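Local coordinates for bile salt hydrolase/transferase (PDB 2BJF), which hydrolyses the amide bond of glycine- and taurine-conjugated bile salts to release free bile acids, and can also act as a bile acid amine N-acyltransferase, at residues A[36-41]-A[47-52]; A[153-158]-A[177-182]; A[192-197]-A[236-241]; A[300-305]-A[315-320]. One frame throughout, in Å; residues are numbered along the deposited sequence.

Contact 1 of 4, residues A[36-41]-A[47-52]; sequences NFKCVN and ELTTKY
C39 and L48 form the hydrogen-bonded antiparallel pair at the tight centre of this contact. C39 N donates to L48 O at 2.6 Å with an N-H...O angle of 169°, and L48 N returns a bond to C39 O at 2.9 Å. Both side chains leave the same face of the sheet and are buried: C39 meets Y64 and P65 of strand 64-67, while L48 reaches L107 and A111 of helix 105-112. The grip continues at T50, whose N donates to F37 O. F37 N goes to the hydroxyl instead of the T50 carbonyl, with 3.0 Å from F37 N to T50 OG1. A chi1 of 59° sets OG1 between its own backbone N and carbonyl carbon, where it can take this bond and also bond P34 O. T50 O is left to N36 N, 2.9 Å away at a poorer angle. The other face, carrying K38, V40, E47 and T49, is looser and more solvent-exposed. E47 runs alongside V40, its CG 3.8 Å from V40 CG2. K38 CD comes within 3.5 Å of E47 OE1, yet K38 NZ stays 4.8 Å from E47 OE2, so the opposite charges do not touch. Strand axes 164° apart, a six-residue connection and paired backbone bonds define a two-stranded beta hairpin, away from the annotated sites.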
# COMPACT_ATOMS: atom_id res chain seq x y z
N ASN A 36 -22.33 -46.09 -7.23
CA ASN A 36 -22.00 -47.47 -6.86
C ASN A 36 -20.69 -47.99 -7.47
O ASN A 36 -20.55 -49.17 -7.79
CB ASN A 36 -23.18 -48.41 -7.19
CG ASN A 36 -23.09 -49.75 -6.49
OD1 ASN A 36 -23.12 -50.80 -7.13
ND2 ASN A 36 -22.98 -49.72 -5.16
N PHE A 37 -19.73 -47.08 -7.64
CA PHE A 37 -18.41 -47.45 -8.17
C PHE A 37 -17.39 -47.60 -7.05
O PHE A 37 -17.17 -46.67 -6.27
CB PHE A 37 -17.92 -46.44 -9.21
CG PHE A 37 -16.68 -46.89 -9.94
CD1 PHE A 37 -16.77 -47.66 -11.10
CD2 PHE A 37 -15.41 -46.56 -9.46
CE1 PHE A 37 -15.63 -48.08 -11.77
CE2 PHE A 37 -14.26 -46.98 -10.13
CZ PHE A 37 -14.37 -47.74 -11.29
N LYS A 38 -16.78 -48.78 -6.99
CA LYS A 38 -15.80 -49.10 -5.95
C LYS A 38 -14.40 -48.65 -6.36
O LYS A 38 -13.82 -49.17 -7.32
CB LYS A 38 -15.84 -50.59 -5.63
CG LYS A 38 -14.88 -51.04 -4.53
CD LYS A 38 -15.13 -52.49 -4.09
CE LYS A 38 -15.00 -53.50 -5.23
NZ LYS A 38 -13.63 -53.53 -5.83
N CYS A 39 -13.86 -47.68 -5.62
CA CYS A 39 -12.50 -47.20 -5.81
C CYS A 39 -11.58 -47.88 -4.81
O CYS A 39 -11.77 -47.76 -3.60
CB CYS A 39 -12.44 -45.68 -5.62
SG CYS A 39 -13.56 -44.73 -6.68
N VAL A 40 -10.59 -48.61 -5.32
CA VAL A 40 -9.66 -49.36 -4.47
C VAL A 40 -8.24 -48.81 -4.58
O VAL A 40 -7.68 -48.73 -5.68
CB VAL A 40 -9.66 -50.88 -4.81
CG1 VAL A 40 -8.78 -51.65 -3.83
CG2 VAL A 40 -11.07 -51.44 -4.81
N ASN A 41 -7.67 -48.42 -3.44
CA ASN A 41 -6.27 -48.02 -3.38
C ASN A 41 -5.40 -49.26 -3.23
O ASN A 41 -5.52 -49.99 -2.25
CB ASN A 41 -6.04 -47.03 -2.23
CG ASN A 41 -4.63 -46.47 -2.21
OD1 ASN A 41 -3.65 -47.19 -1.98
ND2 ASN A 41 -4.51 -45.17 -2.45
N GLU A 47 -10.77 -48.80 0.60
CA GLU A 47 -11.81 -48.78 -0.42
C GLU A 47 -12.85 -47.69 -0.19
O GLU A 47 -13.15 -47.33 0.95
CB GLU A 47 -12.50 -50.14 -0.52
CG GLU A 47 -11.60 -51.26 -1.04
CD GLU A 47 -12.31 -52.60 -1.15
OE1 GLU A 47 -13.54 -52.66 -0.94
OE2 GLU A 47 -11.63 -53.60 -1.47
N LEU A 48 -13.39 -47.17 -1.29
CA LEU A 48 -14.50 -46.22 -1.26
C LEU A 48 -15.48 -46.54 -2.38
O LEU A 48 -15.09 -46.62 -3.55
CB LEU A 48 -13.99 -44.77 -1.37
CG LEU A 48 -15.03 -43.64 -1.37
CD1 LEU A 48 -14.52 -42.44 -0.59
CD2 LEU A 48 -15.43 -43.23 -2.79
N THR A 49 -16.74 -46.74 -2.01
CA THR A 49 -17.80 -46.97 -2.99
C THR A 49 -18.71 -45.75 -3.02
O THR A 49 -19.29 -45.38 -1.99
CB THR A 49 -18.60 -48.26 -2.70
OG1 THR A 49 -17.71 -49.37 -2.63
CG2 THR A 49 -19.63 -48.51 -3.79
N THR A 50 -18.83 -45.13 -4.19
CA THR A 50 -19.61 -43.90 -4.34
C THR A 50 -21.10 -44.14 -4.12
O THR A 50 -21.65 -45.13 -4.61
CB THR A 50 -19.40 -43.25 -5.73
OG1 THR A 50 -19.78 -44.17 -6.76
CG2 THR A 50 -17.95 -42.83 -5.93
N LYS A 51 -21.74 -43.25 -3.37
CA LYS A 51 -23.19 -43.23 -3.26
C LYS A 51 -23.74 -42.35 -4.37
O LYS A 51 -24.69 -42.72 -5.06
CB LYS A 51 -23.63 -42.72 -1.88
CG LYS A 51 -25.14 -42.68 -1.68
CD LYS A 51 -25.51 -42.08 -0.33
CE LYS A 51 -27.01 -41.97 -0.17
NZ LYS A 51 -27.39 -41.41 1.15
N TYR A 52 -23.11 -41.19 -4.56
CA TYR A 52 -23.49 -40.24 -5.59
C TYR A 52 -22.45 -40.17 -6.70
O TYR A 52 -21.26 -40.37 -6.46
CB TYR A 52 -23.71 -38.85 -4.98
CG TYR A 52 -24.72 -38.81 -3.86
CD1 TYR A 52 -26.06 -39.13 -4.10
CD2 TYR A 52 -24.35 -38.44 -2.57
CE1 TYR A 52 -27.00 -39.10 -3.07
CE2 TYR A 52 -25.29 -38.40 -1.54
CZ TYR A 52 -26.61 -38.73 -1.79
OH TYR A 52 -27.54 -38.69 -0.78
O HOH W 1 -23.69 -47.56 -3.53

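Contact 2 of 4, residues A[153-158]-A[177-182]; sequences SIVVEQ and PTFDWH
E157 accepts a direct hydrogen bond from F179: F179 N donates to E157 OE1 at 2.9 Å and 166°, entering by the syn lone pair. The glutamate gets there as an extended arm, its chi2 of 179° carrying the carboxylate straight out from the strand, with its plane nearly perpendicular to the F179 ring. Beside this polar contact lies an apolar one. V155 CG2 sits over one face of the phenyl ring, 3.9 Å from the centroid and 14° off the normal, a CH-pi contact, while V155 CG1 rests against F179 CB at 4.0 Å. The next shell fixes these groups. E157 OE2 is hydrogen-bonded to H143 ND1, and a water lies 2.7 Å from E157 OE2 and 2.8 Å from P177 O. T178 holds the N-cap position, but its side chain makes no capping bond; T178 OG1 donates to D180 OD1 at 2.7 Å. A carboxylate from another element takes the first N-H of the helix, and the helix start would probably stabilise negative charge on E157. Further out, H182 bonds N175 O through NE2 and stacks on F229 of helix 225-243; N175 itself lines the taurine pocket. W181 stacks on W181 of the second subunit. Strand 153-158 runs between antiparallel strands 142-147 and 163-167, with helix 116-123 touching I154 and V156, while V155 and E157 turn to the start of helix 179-186.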
# COMPACT_ATOMS: atom_id res chain seq x y z
N SER A 153 -21.70 -21.99 2.35
CA SER A 153 -20.33 -22.43 2.16
C SER A 153 -19.63 -22.64 3.50
O SER A 153 -19.88 -21.91 4.45
CB SER A 153 -19.54 -21.42 1.32
OG SER A 153 -20.04 -21.33 -0.00
N ILE A 154 -18.77 -23.66 3.55
CA ILE A 154 -17.92 -23.90 4.73
C ILE A 154 -16.45 -24.05 4.34
O ILE A 154 -16.13 -24.35 3.18
CB ILE A 154 -18.39 -25.12 5.57
CG1 ILE A 154 -18.50 -26.39 4.71
CG2 ILE A 154 -19.72 -24.81 6.28
CD1 ILE A 154 -18.60 -27.68 5.51
N VAL A 155 -15.57 -23.83 5.31
CA VAL A 155 -14.13 -24.00 5.13
C VAL A 155 -13.62 -25.02 6.14
O VAL A 155 -13.93 -24.92 7.33
CB VAL A 155 -13.37 -22.65 5.27
CG1 VAL A 155 -11.86 -22.87 5.26
CG2 VAL A 155 -13.78 -21.69 4.16
N VAL A 156 -12.86 -26.00 5.66
CA VAL A 156 -12.34 -27.08 6.49
C VAL A 156 -10.83 -26.98 6.61
O VAL A 156 -10.11 -27.07 5.60
CB VAL A 156 -12.74 -28.47 5.94
CG1 VAL A 156 -12.23 -29.58 6.85
CG2 VAL A 156 -14.25 -28.57 5.75
N GLU A 157 -10.34 -26.78 7.83
CA GLU A 157 -8.90 -26.64 8.08
C GLU A 157 -8.51 -27.45 9.31
O GLU A 157 -9.04 -27.24 10.39
CB GLU A 157 -8.52 -25.17 8.28
CG GLU A 157 -8.77 -24.30 7.05
CD GLU A 157 -8.41 -22.83 7.24
OE1 GLU A 157 -8.31 -22.36 8.40
OE2 GLU A 157 -8.24 -22.15 6.21
N GLN A 158 -7.58 -28.39 9.13
CA GLN A 158 -7.05 -29.13 10.27
C GLN A 158 -5.73 -28.55 10.74
O GLN A 158 -4.76 -28.48 9.97
CB GLN A 158 -6.92 -30.63 9.99
CG GLN A 158 -6.58 -31.43 11.24
CD GLN A 158 -6.85 -32.91 11.10
OE1 GLN A 158 -7.98 -33.33 10.81
NE2 GLN A 158 -5.82 -33.73 11.32
N PRO A 177 -2.62 -17.56 5.77
CA PRO A 177 -2.92 -18.24 7.04
C PRO A 177 -4.34 -18.82 7.15
O PRO A 177 -5.04 -18.97 6.14
CB PRO A 177 -2.73 -17.14 8.10
CG PRO A 177 -2.25 -15.94 7.38
CD PRO A 177 -2.61 -16.10 5.95
N THR A 178 -4.74 -19.15 8.38
CA THR A 178 -6.04 -19.76 8.65
C THR A 178 -7.20 -18.84 8.26
O THR A 178 -7.03 -17.63 8.12
CB THR A 178 -6.17 -20.16 10.13
OG1 THR A 178 -6.04 -19.00 10.96
CG2 THR A 178 -5.11 -21.19 10.51
N PHE A 179 -8.39 -19.43 8.10
CA PHE A 179 -9.56 -18.70 7.61
C PHE A 179 -9.95 -17.54 8.52
O PHE A 179 -10.28 -16.45 8.04
CB PHE A 179 -10.74 -19.65 7.39
CG PHE A 179 -11.94 -19.00 6.76
CD1 PHE A 179 -11.89 -18.55 5.44
CD2 PHE A 179 -13.12 -18.82 7.48
CE1 PHE A 179 -13.00 -17.94 4.85
CE2 PHE A 179 -14.23 -18.22 6.90
CZ PHE A 179 -14.17 -17.77 5.59
N ASP A 180 -9.91 -17.77 9.83
CA ASP A 180 -10.23 -16.73 10.80
C ASP A 180 -9.28 -15.53 10.72
O ASP A 180 -9.68 -14.40 11.00
CB ASP A 180 -10.29 -17.29 12.23
CG ASP A 180 -8.99 -17.97 12.64
OD1 ASP A 180 -8.57 -18.92 11.95
OD2 ASP A 180 -8.41 -17.57 13.67
N TRP A 181 -8.03 -15.79 10.33
CA TRP A 181 -7.05 -14.72 10.14
C TRP A 181 -7.47 -13.80 8.99
O TRP A 181 -7.43 -12.57 9.12
CB TRP A 181 -5.64 -15.27 9.89
CG TRP A 181 -4.58 -14.20 9.86
CD1 TRP A 181 -3.76 -13.82 10.88
CD2 TRP A 181 -4.25 -13.36 8.74
NE1 TRP A 181 -2.94 -12.80 10.48
CE2 TRP A 181 -3.21 -12.50 9.17
CE3 TRP A 181 -4.72 -13.26 7.42
CZ2 TRP A 181 -2.64 -11.54 8.33
CZ3 TRP A 181 -4.15 -12.30 6.58
CH2 TRP A 181 -3.12 -11.46 7.04
N HIS A 182 -7.87 -14.40 7.87
CA HIS A 182 -8.29 -13.63 6.69
C HIS A 182 -9.55 -12.82 6.97
O HIS A 182 -9.66 -11.67 6.56
CB HIS A 182 -8.51 -14.56 5.49
CG HIS A 182 -7.25 -15.16 4.95
ND1 HIS A 182 -6.38 -14.46 4.15
CD2 HIS A 182 -6.73 -16.40 5.09
CE1 HIS A 182 -5.36 -15.25 3.82
NE2 HIS A 182 -5.56 -16.43 4.38
O HOH W 2 -7.54 -19.79 5.09

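Contact 3 of 4, residues A[192-197]-A[236-241]; sequences LRYNQV and RDAMIK
Y194 packs its ring on A238 and sends its hydroxyl to D237, so one residue of the loop makes every contact with helix 225-243 within this pair of segments. Just before it, L192 rests on F234, one turn earlier in that helix, and R193 bonds G191 O of the fourth subunit. At Y194 a chi1 of -49° turns the ring onto the helix. A238 CB sits over the centre of one face, 3.4 Å from the centroid and only 4° off the normal, a close CH-pi contact. D237 OD2 lies at the ring edge, in its plane, and accepts from Y194 OH at 2.6 Å; ring and carboxylate planes are 49° apart. K241 CD passes the same ring near its plane, 4.1 Å from Y194 CE2. Further along, N195 packs on R267 of the third subunit, and Q196 turns back to bond G211, G213 and T214. K241 NZ, which also bonds K201 O of the fourth subunit, forms a salt bridge at 2.8 Å on the syn side of D237 OD2, while Y194 OH uses the anti lone pair. Two donors thus converge on one oxygen, and the lysine charge and tyrosine O-H together probably offset the charge of the buried aspartate.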
# COMPACT_ATOMS: atom_id res chain seq x y z
N LEU A 192 -12.60 1.11 2.24
CA LEU A 192 -12.70 0.99 0.78
C LEU A 192 -14.06 1.45 0.26
O LEU A 192 -15.08 1.28 0.93
CB LEU A 192 -12.43 -0.46 0.33
CG LEU A 192 -11.04 -1.07 0.50
CD1 LEU A 192 -11.07 -2.53 0.09
CD2 LEU A 192 -9.98 -0.31 -0.30
N ARG A 193 -14.06 2.03 -0.94
CA ARG A 193 -15.29 2.50 -1.59
C ARG A 193 -15.31 2.15 -3.07
O ARG A 193 -14.31 2.35 -3.77
CB ARG A 193 -15.44 4.02 -1.41
CG ARG A 193 -15.85 4.45 -0.01
CD ARG A 193 -15.94 5.97 0.11
NE ARG A 193 -14.62 6.60 0.19
CZ ARG A 193 -14.43 7.91 0.35
NH1 ARG A 193 -15.45 8.74 0.46
NH2 ARG A 193 -13.19 8.39 0.41
N TYR A 194 -16.43 1.62 -3.54
CA TYR A 194 -16.58 1.27 -4.95
C TYR A 194 -16.95 2.50 -5.78
O TYR A 194 -16.65 2.56 -6.97
CB TYR A 194 -17.64 0.17 -5.14
CG TYR A 194 -17.48 -1.01 -4.21
CD1 TYR A 194 -16.25 -1.67 -4.10
CD2 TYR A 194 -18.55 -1.47 -3.46
CE1 TYR A 194 -16.10 -2.76 -3.25
CE2 TYR A 194 -18.41 -2.56 -2.60
CZ TYR A 194 -17.18 -3.20 -2.50
OH TYR A 194 -17.03 -4.27 -1.66
N ASN A 195 -17.59 3.46 -5.13
CA ASN A 195 -18.01 4.70 -5.77
C ASN A 195 -16.85 5.67 -5.94
O ASN A 195 -16.06 5.87 -5.01
CB ASN A 195 -19.14 5.36 -4.99
CG ASN A 195 -20.41 4.53 -4.99
OD1 ASN A 195 -20.63 3.70 -5.87
ND2 ASN A 195 -21.27 4.76 -3.99
N GLN A 196 -16.76 6.26 -7.12
CA GLN A 196 -15.71 7.23 -7.44
C GLN A 196 -15.68 8.39 -6.45
O GLN A 196 -16.73 8.93 -6.08
CB GLN A 196 -15.91 7.76 -8.87
CG GLN A 196 -14.90 8.82 -9.33
CD GLN A 196 -13.52 8.27 -9.62
OE1 GLN A 196 -13.17 7.15 -9.22
NE2 GLN A 196 -12.71 9.05 -10.32
N VAL A 197 -14.48 8.74 -6.00
CA VAL A 197 -14.26 9.96 -5.23
C VAL A 197 -13.64 10.99 -6.18
O VAL A 197 -12.46 10.91 -6.50
CB VAL A 197 -13.34 9.71 -4.00
CG1 VAL A 197 -13.21 10.98 -3.16
CG2 VAL A 197 -13.88 8.58 -3.14
N ARG A 236 -16.23 -9.47 -5.33
CA ARG A 236 -17.47 -10.25 -5.22
C ARG A 236 -18.57 -9.41 -4.57
O ARG A 236 -19.69 -9.34 -5.08
CB ARG A 236 -17.22 -11.53 -4.42
CG ARG A 236 -18.45 -12.41 -4.23
CD ARG A 236 -18.18 -13.52 -3.23
NE ARG A 236 -19.32 -14.42 -3.11
CZ ARG A 236 -20.30 -14.28 -2.22
NH1 ARG A 236 -20.29 -13.27 -1.36
NH2 ARG A 236 -21.30 -15.15 -2.20
N ASP A 237 -18.25 -8.79 -3.44
CA ASP A 237 -19.20 -7.95 -2.71
C ASP A 237 -19.76 -6.83 -3.58
O ASP A 237 -20.97 -6.59 -3.57
CB ASP A 237 -18.54 -7.36 -1.45
CG ASP A 237 -19.49 -6.47 -0.67
OD1 ASP A 237 -20.49 -6.98 -0.13
OD2 ASP A 237 -19.22 -5.25 -0.60
N ALA A 238 -18.89 -6.16 -4.32
CA ALA A 238 -19.28 -5.05 -5.18
C ALA A 238 -20.25 -5.47 -6.27
O ALA A 238 -21.21 -4.76 -6.58
CB ALA A 238 -18.05 -4.40 -5.80
N MET A 239 -20.00 -6.64 -6.86
CA MET A 239 -20.86 -7.14 -7.93
C MET A 239 -22.25 -7.50 -7.41
O MET A 239 -23.25 -7.23 -8.07
CB MET A 239 -20.23 -8.33 -8.65
CG MET A 239 -20.89 -8.64 -9.98
SD MET A 239 -20.17 -10.06 -10.81
CE MET A 239 -18.59 -9.40 -11.32
N ILE A 240 -22.31 -8.11 -6.23
CA ILE A 240 -23.59 -8.49 -5.63
C ILE A 240 -24.39 -7.25 -5.21
O ILE A 240 -25.60 -7.18 -5.44
CB ILE A 240 -23.40 -9.46 -4.43
CG1 ILE A 240 -22.76 -10.77 -4.91
CG2 ILE A 240 -24.74 -9.74 -3.74
CD1 ILE A 240 -22.20 -11.64 -3.80
N LYS A 241 -23.70 -6.27 -4.64
CA LYS A 241 -24.33 -5.02 -4.22
C LYS A 241 -24.91 -4.21 -5.38
O LYS A 241 -26.05 -3.76 -5.32
CB LYS A 241 -23.33 -4.15 -3.45
CG LYS A 241 -23.19 -4.52 -1.99
CD LYS A 241 -22.10 -3.70 -1.35
CE LYS A 241 -22.08 -3.90 0.14
NZ LYS A 241 -20.83 -3.39 0.73

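Contact 4 of 4, residues A[300-305]-A[315-320]; sequences NAIDMN and KTYKYN
The amides of N300 and N320 lie with their planes 16° apart, nearly parallel, although the two side chains cross at about a right angle. They are displaced from one another: N320 CB and ND2 both lie on one side of the N300 amide plane, and N300 ND2 is 3.7 Å from N320 CB. The 3.5 Å from N300 OD1 to N320 ND2 is a packing approach, with no hydrogen bond formed. Each amide is held by other partners. N300 OD1 bonds N326 ND2 of the third subunit, and N320 OD1 takes T322 N. A water lies 2.7 Å from N300 ND2, a weak bond, and 3.1 Å from N320 O. The third flat group, the Y317 ring, meets I302 obliquely, with I302 CG2 4.1 Å from Y317 CD2. A chi1 of -65° on I302 swings CG1 away from the carbonyl carbon and lets CD1 reach Y317 CB at 3.9 Å. The far end of the tyrosine is fixed by its hydroxyl, bonded to E307 OE2. At the end of strand 300-303, D303 OD1 accepts from N305 N at 2.9 Å, an Asx turn. The two segments touch through side chains alone, and their strands belong to separate sheets. Strand 300-303 edges the six-stranded sheet, and N300 and A301 extend it by parallel pairing with a strand of the third subunit; strand 315-318 pairs with 29-33 in the other. Side-chain packing between two antiparallel sheets is consistent with the sandwich of the Ntn-hydrolase alpha-beta-beta-alpha fold, here at the margin of one sheet.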
# COMPACT_ATOMS: atom_id res chain seq x y z
N ASN A 300 -14.73 -24.46 -21.66
CA ASN A 300 -15.22 -25.78 -22.04
C ASN A 300 -16.23 -26.29 -21.02
O ASN A 300 -16.09 -26.02 -19.83
CB ASN A 300 -14.05 -26.77 -22.12
CG ASN A 300 -12.91 -26.26 -22.97
OD1 ASN A 300 -13.01 -26.21 -24.19
ND2 ASN A 300 -11.82 -25.88 -22.31
N ALA A 301 -17.23 -27.02 -21.49
CA ALA A 301 -18.31 -27.50 -20.63
C ALA A 301 -18.46 -29.02 -20.68
O ALA A 301 -18.52 -29.61 -21.76
CB ALA A 301 -19.63 -26.83 -21.00
N ILE A 302 -18.51 -29.64 -19.51
CA ILE A 302 -18.81 -31.06 -19.38
C ILE A 302 -20.01 -31.21 -18.44
O ILE A 302 -19.95 -30.81 -17.28
CB ILE A 302 -17.59 -31.87 -18.87
CG1 ILE A 302 -16.46 -31.84 -19.91
CG2 ILE A 302 -17.98 -33.33 -18.57
CD1 ILE A 302 -15.07 -31.89 -19.34
N ASP A 303 -21.08 -31.78 -18.98
CA ASP A 303 -22.34 -31.95 -18.25
C ASP A 303 -22.43 -33.38 -17.73
O ASP A 303 -22.56 -34.32 -18.51
CB ASP A 303 -23.52 -31.63 -19.19
CG ASP A 303 -24.87 -31.59 -18.48
OD1 ASP A 303 -24.99 -32.12 -17.35
OD2 ASP A 303 -25.82 -31.02 -19.06
N MET A 304 -22.36 -33.53 -16.41
CA MET A 304 -22.39 -34.86 -15.79
C MET A 304 -23.73 -35.57 -16.01
O MET A 304 -23.79 -36.80 -16.05
CB MET A 304 -22.04 -34.79 -14.30
CG MET A 304 -23.15 -34.29 -13.38
SD MET A 304 -22.65 -34.16 -11.66
CE MET A 304 -22.26 -35.86 -11.27
N ASN A 305 -24.80 -34.78 -16.17
CA ASN A 305 -26.14 -35.32 -16.34
C ASN A 305 -26.40 -35.91 -17.73
O ASN A 305 -27.41 -36.58 -17.95
CB ASN A 305 -27.19 -34.27 -15.98
CG ASN A 305 -27.26 -34.02 -14.48
OD1 ASN A 305 -27.58 -34.93 -13.70
ND2 ASN A 305 -26.97 -32.80 -14.07
N LYS A 315 -15.11 -42.43 -16.40
CA LYS A 315 -14.96 -41.77 -17.70
C LYS A 315 -14.12 -40.51 -17.52
O LYS A 315 -14.38 -39.71 -16.62
CB LYS A 315 -16.33 -41.43 -18.29
CG LYS A 315 -16.31 -40.59 -19.57
CD LYS A 315 -15.92 -41.41 -20.79
CE LYS A 315 -15.71 -40.52 -22.00
NZ LYS A 315 -15.50 -41.32 -23.25
N THR A 316 -13.11 -40.33 -18.37
CA THR A 316 -12.28 -39.13 -18.33
C THR A 316 -12.40 -38.31 -19.61
O THR A 316 -12.64 -38.85 -20.69
CB THR A 316 -10.78 -39.44 -18.06
OG1 THR A 316 -10.22 -40.13 -19.19
CG2 THR A 316 -10.60 -40.28 -16.80
N TYR A 317 -12.24 -37.00 -19.46
CA TYR A 317 -12.19 -36.08 -20.60
C TYR A 317 -10.87 -35.30 -20.59
O TYR A 317 -10.39 -34.88 -19.54
CB TYR A 317 -13.39 -35.13 -20.58
CG TYR A 317 -14.68 -35.78 -21.04
CD1 TYR A 317 -14.98 -35.89 -22.40
CD2 TYR A 317 -15.60 -36.28 -20.12
CE1 TYR A 317 -16.16 -36.49 -22.83
CE2 TYR A 317 -16.79 -36.89 -20.54
CZ TYR A 317 -17.06 -36.98 -21.90
OH TYR A 317 -18.22 -37.58 -22.33
N LYS A 318 -10.30 -35.12 -21.78
CA LYS A 318 -8.97 -34.53 -21.94
C LYS A 318 -8.90 -33.05 -21.57
O LYS A 318 -9.72 -32.24 -22.01
CB LYS A 318 -8.45 -34.74 -23.37
CG LYS A 318 -6.97 -34.45 -23.55
CD LYS A 318 -6.54 -34.60 -25.00
CE LYS A 318 -5.10 -34.14 -25.19
NZ LYS A 318 -4.65 -34.25 -26.61
N TYR A 319 -7.91 -32.72 -20.74
CA TYR A 319 -7.60 -31.36 -20.32
C TYR A 319 -7.20 -30.52 -21.54
O TYR A 319 -6.22 -30.83 -22.22
CB TYR A 319 -6.47 -31.41 -19.30
CG TYR A 319 -6.04 -30.11 -18.66
CD1 TYR A 319 -6.81 -29.51 -17.66
CD2 TYR A 319 -4.85 -29.49 -19.03
CE1 TYR A 319 -6.41 -28.32 -17.06
CE2 TYR A 319 -4.43 -28.31 -18.43
CZ TYR A 319 -5.22 -27.73 -17.44
OH TYR A 319 -4.82 -26.55 -16.85
N ASN A 320 -7.97 -29.47 -21.81
CA ASN A 320 -7.81 -28.67 -23.03
C ASN A 320 -6.81 -27.52 -22.88
O ASN A 320 -7.14 -26.48 -22.30
CB ASN A 320 -9.17 -28.15 -23.50
CG ASN A 320 -9.13 -27.58 -24.92
OD1 ASN A 320 -8.15 -26.95 -25.33
ND2 ASN A 320 -10.21 -27.79 -25.67
O HOH W 3 -9.51 -24.56 -22.03

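Along the chain the four contacts come in series, each closing before the next opens, all within the one choloylglycine hydrolase domain. Contact 1, a peripheral hairpin, is nearest to contact 4, with centres 20 Å and nearest atoms about 6 Å apart. Contacts 2 and 3 have centres 24 Å apart; helix 225-243 supplies one segment of contact 3 and also borders contact 2. Contacts 2 and 4 reach the same nine-strand sheet from opposite sides of the chain's centre, their centres about 30 Å apart. Contacts 1 and 3 are farthest separated, with centres about 45 Å apart. Contacts 2, 3 and 4 all touch neighbouring subunits, tying the Ntn fold to its tetramer, whereas no other chain touches contact 1.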